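Local coordinates for protein Tae4 (Agrobacterium tumefaciens, PDB 6IJF) that is a type VI secretion amidase effector that probably cleaves amide bonds in the peptidoglycan of rival bacterial cells, at residues Thr8-Tyr13 with Gln144-Cys149; Arg51-Phe56 with Arg85-Leu90. All coordinates share one frame; numbering follows the deposited sequence.

Contact 1: residues Thr8-Tyr13 with Gln144-Cys149; sequences TLYSNY and QCASAC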
loop_
_atom_site.group_PDB
_atom_site.type_symbol
_atom_site.label_atom_id
_atom_site.label_comp_id
_atom_site.label_asym_id
_atom_site.label_seq_id
_atom_site.Cartn_x
_atom_site.Cartn_y
_atom_site.Cartn_z
ATOM N N THR C 8 -2.454 25.406 -17.160
ATOM C CA THR C 8 -2.074 26.611 -16.372
ATOM C C THR C 8 -2.483 26.375 -14.918
ATOM O O THR C 8 -1.659 26.576 -14.020
ATOM C CB THR C 8 -2.713 27.879 -16.949
ATOM O OG1 THR C 8 -2.222 28.031 -18.281
ATOM C CG2 THR C 8 -2.411 29.109 -16.128
ATOM N N LEU C 9 -3.730 25.968 -14.695
ATOM C CA LEU C 9 -4.271 25.691 -13.346
ATOM C C LEU C 9 -3.379 24.684 -12.612
ATOM O O LEU C 9 -2.990 24.963 -11.463
ATOM C CB LEU C 9 -5.683 25.143 -13.532
ATOM C CG LEU C 9 -6.492 25.065 -12.252
ATOM C CD1 LEU C 9 -6.684 26.457 -11.629
ATOM C CD2 LEU C 9 -7.840 24.404 -12.548
ATOM N N TYR C 10 -3.025 23.583 -13.275
ATOM C CA TYR C 10 -2.228 22.467 -12.698
ATOM C C TYR C 10 -0.818 22.944 -12.364
ATOM O O TYR C 10 -0.292 22.675 -11.251
ATOM C CB TYR C 10 -2.203 21.284 -13.667
ATOM C CG TYR C 10 -1.711 19.998 -13.054
ATOM C CD1 TYR C 10 -0.362 19.675 -12.995
ATOM C CD2 TYR C 10 -2.619 19.093 -12.527
ATOM C CE1 TYR C 10 0.070 18.471 -12.444
ATOM C CE2 TYR C 10 -2.207 17.899 -11.970
ATOM C CZ TYR C 10 -0.861 17.591 -11.915
ATOM O OH TYR C 10 -0.517 16.416 -11.315
ATOM N N SER C 11 -0.187 23.661 -13.299
ATOM C CA SER C 11 1.164 24.251 -13.102
ATOM C C SER C 11 1.163 25.158 -11.865
ATOM O O SER C 11 2.235 25.330 -11.269
ATOM C CB SER C 11 1.624 25.026 -14.323
ATOM O OG SER C 11 0.952 26.290 -14.390
ATOM N N ASN C 12 0.025 25.763 -11.504
ATOM C CA ASN C 12 -0.050 26.707 -10.348
ATOM C C ASN C 12 -0.458 26.017 -9.035
ATOM O O ASN C 12 -0.573 26.729 -8.004
ATOM C CB ASN C 12 -0.998 27.854 -10.683
ATOM C CG ASN C 12 -0.364 28.856 -11.629
ATOM O OD1 ASN C 12 -1.036 29.430 -12.502
ATOM N ND2 ASN C 12 0.914 29.117 -11.423
ATOM N N TYR C 13 -0.712 24.712 -9.053
ATOM C CA TYR C 13 -1.286 23.988 -7.882
ATOM C C TYR C 13 -0.158 23.493 -6.974
ATOM O O TYR C 13 0.705 22.723 -7.407
ATOM C CB TYR C 13 -2.204 22.848 -8.337
ATOM C CG TYR C 13 -2.718 22.001 -7.189
ATOM C CD1 TYR C 13 -3.825 22.378 -6.447
ATOM C CD2 TYR C 13 -2.062 20.839 -6.816
ATOM C CE1 TYR C 13 -4.275 21.623 -5.385
ATOM C CE2 TYR C 13 -2.528 20.045 -5.776
ATOM C CZ TYR C 13 -3.631 20.445 -5.044
ATOM O OH TYR C 13 -4.018 19.689 -3.972
ATOM N N GLN C 144 -5.246 10.075 -11.466
ATOM C CA GLN C 144 -4.204 10.603 -10.579
ATOM C C GLN C 144 -4.648 11.994 -10.127
ATOM O O GLN C 144 -4.768 12.910 -10.946
ATOM C CB GLN C 144 -2.795 10.467 -11.187
ATOM C CG GLN C 144 -1.934 9.565 -10.279
ATOM C CD GLN C 144 -0.967 8.652 -10.992
ATOM O OE1 GLN C 144 -1.171 8.315 -12.154
ATOM N NE2 GLN C 144 0.101 8.264 -10.304
ATOM N N CYS C 145 -4.927 12.105 -8.838
ATOM C CA CYS C 145 -5.160 13.400 -8.173
ATOM C C CYS C 145 -3.799 14.002 -7.840
ATOM O O CYS C 145 -2.857 13.265 -7.480
ATOM C CB CYS C 145 -6.091 13.215 -6.983
ATOM S SG CYS C 145 -7.722 12.568 -7.458
ATOM N N ALA C 146 -3.735 15.314 -7.866
ATOM C CA ALA C 146 -2.510 16.084 -7.583
ATOM C C ALA C 146 -2.065 15.877 -6.133
ATOM O O ALA C 146 -0.834 15.787 -5.911
ATOM C CB ALA C 146 -2.739 17.536 -7.924
ATOM N N SER C 147 -3.001 15.812 -5.179
ATOM C CA SER C 147 -2.700 15.608 -3.743
ATOM C C SER C 147 -3.171 14.243 -3.225
ATOM O O SER C 147 -2.370 13.558 -2.555
ATOM C CB SER C 147 -3.263 16.710 -2.915
ATOM O OG SER C 147 -2.470 17.849 -3.011
ATOM N N ALA C 148 -4.409 13.835 -3.487
ATOM C CA ALA C 148 -4.948 12.558 -2.973
ATOM C C ALA C 148 -6.304 12.281 -3.603
ATOM O O ALA C 148 -7.025 13.237 -3.865
ATOM C CB ALA C 148 -5.084 12.670 -1.465
ATOM N N CYS C 149 -6.658 11.024 -3.807
ATOM C CA CYS C 149 -8.005 10.613 -4.282
ATOM C C CYS C 149 -8.705 9.891 -3.116
ATOM O O CYS C 149 -8.017 9.207 -2.330
ATOM C CB CYS C 149 -7.928 9.749 -5.545
ATOM S SG CYS C 149 -7.074 8.218 -5.164
HETATM O O HOH W 1 -2.248 14.403 -11.305
#

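Contact 2: residues Arg51-Phe56 with Arg85-Leu90; sequences RVSIAF and RRLATL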
loop_
_atom_site.group_PDB
_atom_site.type_symbol
_atom_site.label_atom_id
_atom_site.label_comp_id
_atom_site.label_asym_id
_atom_site.label_seq_id
_atom_site.Cartn_x
_atom_site.Cartn_y
_atom_site.Cartn_z
ATOM N N ARG C 51 -5.222 24.969 -1.232
ATOM C CA ARG C 51 -4.334 24.600 -2.365
ATOM C C ARG C 51 -5.090 24.833 -3.675
ATOM O O ARG C 51 -4.514 25.422 -4.618
ATOM C CB ARG C 51 -3.821 23.165 -2.183
ATOM C CG ARG C 51 -2.933 23.014 -0.964
ATOM C CD ARG C 51 -2.551 21.573 -0.663
ATOM N NE ARG C 51 -1.699 21.478 0.508
ATOM C CZ ARG C 51 -0.375 21.624 0.490
ATOM N NH1 ARG C 51 0.241 21.899 -0.648
ATOM N NH2 ARG C 51 0.319 21.455 1.598
ATOM N N VAL C 52 -6.367 24.437 -3.754
ATOM C CA VAL C 52 -7.156 24.661 -5.002
ATOM C C VAL C 52 -7.418 26.168 -5.203
ATOM O O VAL C 52 -7.272 26.641 -6.371
ATOM C CB VAL C 52 -8.439 23.814 -5.048
ATOM C CG1 VAL C 52 -9.319 24.237 -6.228
ATOM C CG2 VAL C 52 -8.114 22.322 -5.134
ATOM N N SER C 53 -7.743 26.911 -4.148
ATOM C CA SER C 53 -7.908 28.403 -4.213
ATOM C C SER C 53 -6.663 29.046 -4.832
ATOM O O SER C 53 -6.794 29.813 -5.802
ATOM C CB SER C 53 -8.171 29.002 -2.855
ATOM O OG SER C 53 -9.357 28.526 -2.282
ATOM N N ILE C 54 -5.474 28.669 -4.367
ATOM C CA ILE C 54 -4.181 29.268 -4.827
ATOM C C ILE C 54 -3.975 28.976 -6.314
ATOM O O ILE C 54 -3.585 29.909 -7.059
ATOM C CB ILE C 54 -3.027 28.768 -3.955
ATOM C CG1 ILE C 54 -3.112 29.426 -2.585
ATOM C CG2 ILE C 54 -1.689 29.013 -4.628
ATOM C CD1 ILE C 54 -2.311 28.753 -1.518
ATOM N N ALA C 55 -4.258 27.747 -6.749
ATOM C CA ALA C 55 -4.150 27.370 -8.169
ATOM C C ALA C 55 -4.983 28.345 -9.030
ATOM O O ALA C 55 -4.468 28.828 -10.082
ATOM C CB ALA C 55 -4.557 25.935 -8.370
ATOM N N PHE C 56 -6.215 28.631 -8.615
ATOM C CA PHE C 56 -7.140 29.539 -9.364
ATOM C C PHE C 56 -6.595 30.980 -9.334
ATOM O O PHE C 56 -6.400 31.574 -10.418
ATOM C CB PHE C 56 -8.573 29.431 -8.834
ATOM C CG PHE C 56 -9.354 28.307 -9.482
ATOM C CD1 PHE C 56 -9.916 28.476 -10.727
ATOM C CD2 PHE C 56 -9.432 27.055 -8.899
ATOM C CE1 PHE C 56 -10.613 27.446 -11.356
ATOM C CE2 PHE C 56 -10.116 26.019 -9.520
ATOM C CZ PHE C 56 -10.727 26.229 -10.740
ATOM N N ARG C 85 -16.311 22.265 1.500
ATOM C CA ARG C 85 -17.762 22.294 1.110
ATOM C C ARG C 85 -18.098 23.645 0.446
ATOM O O ARG C 85 -18.727 23.666 -0.654
ATOM C CB ARG C 85 -18.636 21.984 2.338
ATOM C CG ARG C 85 -20.118 21.784 2.010
ATOM C CD ARG C 85 -21.018 21.701 3.243
ATOM N NE ARG C 85 -20.397 21.116 4.438
ATOM C CZ ARG C 85 -20.244 19.810 4.681
ATOM N NH1 ARG C 85 -20.633 18.905 3.791
ATOM N NH2 ARG C 85 -19.677 19.411 5.812
ATOM N N ARG C 86 -17.697 24.757 1.077
ATOM C CA ARG C 86 -17.946 26.118 0.532
ATOM C C ARG C 86 -17.223 26.293 -0.797
ATOM O O ARG C 86 -17.855 26.827 -1.721
ATOM C CB ARG C 86 -17.557 27.197 1.553
ATOM C CG ARG C 86 -18.523 27.262 2.725
ATOM C CD ARG C 86 -18.681 28.683 3.251
ATOM N NE ARG C 86 -17.430 29.102 3.835
ATOM C CZ ARG C 86 -16.932 28.632 4.979
ATOM N NH1 ARG C 86 -15.776 29.095 5.428
ATOM N NH2 ARG C 86 -17.595 27.724 5.679
ATOM N N LEU C 87 -15.976 25.804 -0.945
ATOM C CA LEU C 87 -15.284 25.955 -2.250
ATOM C C LEU C 87 -16.029 25.148 -3.320
ATOM O O LEU C 87 -16.150 25.641 -4.446
ATOM C CB LEU C 87 -13.802 25.564 -2.135
ATOM C CG LEU C 87 -12.980 25.751 -3.424
ATOM C CD1 LEU C 87 -12.987 27.194 -3.899
ATOM C CD2 LEU C 87 -11.550 25.287 -3.226
ATOM N N ALA C 88 -16.471 23.923 -3.017
ATOM C CA ALA C 88 -17.178 23.045 -3.999
ATOM C C ALA C 88 -18.485 23.725 -4.445
ATOM O O ALA C 88 -18.777 23.743 -5.632
ATOM C CB ALA C 88 -17.453 21.696 -3.364
ATOM N N THR C 89 -19.214 24.314 -3.498
ATOM C CA THR C 89 -20.423 25.155 -3.740
ATOM C C THR C 89 -20.092 26.301 -4.708
ATOM O O THR C 89 -20.782 26.465 -5.719
ATOM C CB THR C 89 -20.971 25.648 -2.396
ATOM O OG1 THR C 89 -21.279 24.463 -1.652
ATOM C CG2 THR C 89 -22.177 26.553 -2.557
ATOM N N LEU C 90 -19.028 27.053 -4.440
ATOM C CA LEU C 90 -18.628 28.194 -5.288
ATOM C C LEU C 90 -18.306 27.714 -6.694
ATOM O O LEU C 90 -18.702 28.385 -7.674
ATOM C CB LEU C 90 -17.408 28.858 -4.640
ATOM C CG LEU C 90 -16.835 30.056 -5.381
ATOM C CD1 LEU C 90 -16.481 31.132 -4.360
ATOM C CD2 LEU C 90 -15.605 29.677 -6.195
#

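Contact 1: residues Thr8-Tyr13 with Gln144-Cys149
Ser-147 OG is gripped by two groups. It donates a short hydrogen bond of 2.6 Å to Tyr-13 OH, and it accepts another from the backbone N of Ser-16, so this buried hydroxyl has a partner for each role. The Ser-147 oxygen comes in at the edge of the Tyr-13 ring and in its plane. Tyr-13 reaches it because CG is anti to the backbone N (chi1 175°), which sends the ring outward to the 144-149 turn. Ala-146 presses obliquely against the same ring, with its CB 3.3 Å from Tyr-13 CE2 and 3.5 Å from CD2, a tight fit. The methyl lies between two tyrosines: Tyr-10 CE2 lies at a looser 4.1 Å from Ala-146 CB.

At the far end of Tyr-10 the link is wetter. Its OH is hydrogen-bonded to His-20 NE2 and to a water at 2.7 Å; that water donates to the carbonyl O of Gln-144 at 3.0 Å, bridging the helix to the edge strand 144-145. Arg-137, on the adjoining strand, makes a cation-pi contact with the Tyr-10 ring.

A disulfide joins Cys-145 and Cys-149 in this crystal, but in one of its two conformers Cys-149 SG lies 5.0 Å from Cys-145 SG. Between these cysteines, the backbone N atoms of Ser-147 and Ala-148 both bond to Asp-134 OD2. That pair would help fix the carboxylate; Tyr-13, by holding the Ser-147 hydroxyl, may act from a second shell to steady this turn. The arrangement is consistent with the Cys-His-Asp site of a papain-like amidase, with Asp-134 as its probable acidic member.

Contact 2: residues Arg51-Phe56 with Arg85-Leu90
Leu-87 carries this contact, laying its CD2 methyl on Val-52 and Ser-53 of the facing helix. CD2 sits 3.9 Å from Val-52 CG1 and equally near Val-52 CB, and the two side chains cross obliquely. It also meets Ser-53 OG at 4.0 Å, while the second methyl, CD1, only skirts that oxygen at 4.2 Å. With CG anti to the backbone N (chi1 -177°), Leu-87 stretches out from helix 84-92 and spans the gap where the CA atoms of Ser-53 and Leu-87 are 8.0 Å apart. Within its own helix, Val-52 CG1 also lies in the plane of the Phe-56 ring, at its edge, 3.8 Å from Phe-56 CE2.

One turn further along, the packing between the two segments opens out. Phe-56 and Leu-90 both start toward the opposite helix, yet Phe-56 CD2 is 6.1 Å from Leu-87 CD1, and Leu-90 stays farther off. On the outer surface of helix 84-92, Arg-85, Arg-86 and Thr-89 are exposed in the assembly, though they touch a crystal neighbour, and Arg-86 NH1 turns back to form a salt bridge with Glu-81 OE2.

The polar atom within the tight part is not wasted on the leucine. Ser-53 OG is hydrogen-bonded to Ala-49 O, one turn back in its own helix, and to the backbone N of Glu-81. Glu-81 therefore touches both helices, through its backbone on one side and its carboxylate on the other. Direct adhesion between 51-56 and 85-90 involves no hydrogen bond: it rests on buried van der Waals contact, with the polar linkage supplied by the intervening chain.

In the fold
From the N terminus, the chain runs through helix 6-11 into segment 8-13, half of contact 1, whose partner 144-149 arrives only after 130 residues. Contact 2 begins and ends within that long excursion: segment 51-56 leaves, and segment 85-90 returns after 28 residues that include the small sheet of strands 68-69 and 79-80. The two loops thus nest without crossing. They also touch, since Tyr-13 CE1 packs 3.6 Å from Arg-51 CB and Leu-9 rests on Ala-55 and Phe-56. Helix 48-58 is therefore the shared middle piece, joined to helix 84-92 through contact 2 and, by way of segment 8-13, to the edge of the five-stranded sheet.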